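PDB 2AWP: iron Super-Oxide Dismutase from Plasmodium knowlesi, which probably converts superoxide radicals into hydrogen peroxide and molecular oxygen, using an iron cation as cofactor. Local coordinates for residues Pro17-Ser20 and Glu21-Asn25. Sequence-based numbering, arbitrary orientation.
Sequences PHIS and EETLN
Ser20 OG caps helix 21-43 by accepting a hydrogen bond from the backbone N of Thr23 at 3.0 Å, with an angle of 165° at the hydrogen. A chi1 of 70° places OG between the backbone N and the carbonyl carbon of Ser20, where it can meet this amide. The carbonyl O of Ser20 receives the N-H of Leu24, 3.0 Å from Leu24 N, in the first i to i+4 bond of the helix, and the helical pattern continues as Asn25 N bonds to Glu21 O.

The hydroxyls of Ser20 and Thr23 both bond to the carboxylate of Asp167 in helix 165-168, at OD1 and OD2 respectively, so one acid ties the cap to that helix. Glu22 extends away from the turn to form a salt bridge with Arg169 of the second subunit.

Apolar contact is made by the methyl branch of Ile19. Its CG2 packs tightly, 3.3 Å from Thr23 CG2 and 3.4 Å from Leu24 CD1, and the side chains meet at about right angles. Tyr77 and Tyr175 also touch Ile19.

The arrangement is a serine N-cap accompanied by a hydrophobic staple between Ile19 (N') and Leu24 (N4), at the start of a long helix of the alpha-hairpin domain, about two turns before His27, a likely iron ligand.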
# COMPACT_ATOMS: atom_id res chain seq x y z
N PRO A 17 -9.36 -21.47 -7.08
CA PRO A 17 -10.03 -20.26 -6.57
C PRO A 17 -9.21 -19.47 -5.51
O PRO A 17 -9.74 -18.51 -4.90
CB PRO A 17 -11.30 -20.83 -5.96
CG PRO A 17 -10.74 -22.12 -5.29
CD PRO A 17 -9.76 -22.66 -6.31
N HIS A 18 -7.96 -19.89 -5.28
CA HIS A 18 -7.10 -19.28 -4.25
C HIS A 18 -6.81 -17.80 -4.52
O HIS A 18 -6.91 -16.96 -3.63
CB HIS A 18 -5.83 -20.12 -4.08
CG HIS A 18 -6.13 -21.58 -3.98
ND1 HIS A 18 -6.95 -22.10 -3.00
CD2 HIS A 18 -5.81 -22.63 -4.79
CE1 HIS A 18 -7.09 -23.40 -3.18
NE2 HIS A 18 -6.41 -23.75 -4.26
N ILE A 19 -6.42 -17.53 -5.76
CA ILE A 19 -6.37 -16.21 -6.32
C ILE A 19 -7.09 -16.35 -7.66
O ILE A 19 -6.72 -17.19 -8.50
CB ILE A 19 -4.92 -15.74 -6.53
CG1 ILE A 19 -4.13 -15.73 -5.20
CG2 ILE A 19 -4.90 -14.33 -7.18
CD1 ILE A 19 -2.62 -15.57 -5.41
N SER A 20 -8.10 -15.51 -7.86
CA SER A 20 -8.96 -15.56 -9.03
C SER A 20 -8.30 -15.18 -10.35
O SER A 20 -7.28 -14.50 -10.39
CB SER A 20 -10.19 -14.66 -8.80
OG SER A 20 -9.85 -13.28 -8.80
N GLU A 21 -8.89 -15.64 -11.45
CA GLU A 21 -8.51 -15.18 -12.76
C GLU A 21 -8.60 -13.63 -12.88
O GLU A 21 -7.71 -12.99 -13.43
CB GLU A 21 -9.37 -15.87 -13.85
CG GLU A 21 -8.84 -15.59 -15.26
CD GLU A 21 -9.71 -16.25 -16.33
OE1 GLU A 21 -10.57 -17.09 -15.98
OE2 GLU A 21 -9.54 -15.92 -17.51
N GLU A 22 -9.66 -13.04 -12.36
CA GLU A 22 -9.77 -11.58 -12.35
C GLU A 22 -8.56 -10.91 -11.68
O GLU A 22 -7.99 -9.96 -12.22
CB GLU A 22 -11.04 -11.10 -11.66
CG GLU A 22 -11.20 -9.58 -11.71
CD GLU A 22 -12.48 -9.04 -11.07
OE1 GLU A 22 -13.35 -9.84 -10.63
OE2 GLU A 22 -12.59 -7.78 -10.99
N THR A 23 -8.18 -11.41 -10.51
CA THR A 23 -6.96 -10.92 -9.81
C THR A 23 -5.72 -11.05 -10.69
O THR A 23 -5.03 -10.05 -10.91
CB THR A 23 -6.75 -11.54 -8.40
OG1 THR A 23 -7.78 -11.06 -7.52
CG2 THR A 23 -5.40 -11.13 -7.79
N LEU A 24 -5.45 -12.24 -11.23
CA LEU A 24 -4.32 -12.41 -12.14
C LEU A 24 -4.43 -11.44 -13.30
O LEU A 24 -3.43 -10.84 -13.67
CB LEU A 24 -4.16 -13.87 -12.62
CG LEU A 24 -3.11 -14.63 -11.78
CD1 LEU A 24 -3.53 -14.64 -10.31
CD2 LEU A 24 -2.89 -16.03 -12.29
N ASN A 25 -5.63 -11.26 -13.85
CA ASN A 25 -5.81 -10.28 -14.95
C ASN A 25 -5.33 -8.86 -14.57
O ASN A 25 -4.46 -8.30 -15.23
CB ASN A 25 -7.26 -10.27 -15.50
CG ASN A 25 -7.36 -9.63 -16.89
OD1 ASN A 25 -6.36 -9.56 -17.63
ND2 ASN A 25 -8.56 -9.18 -17.26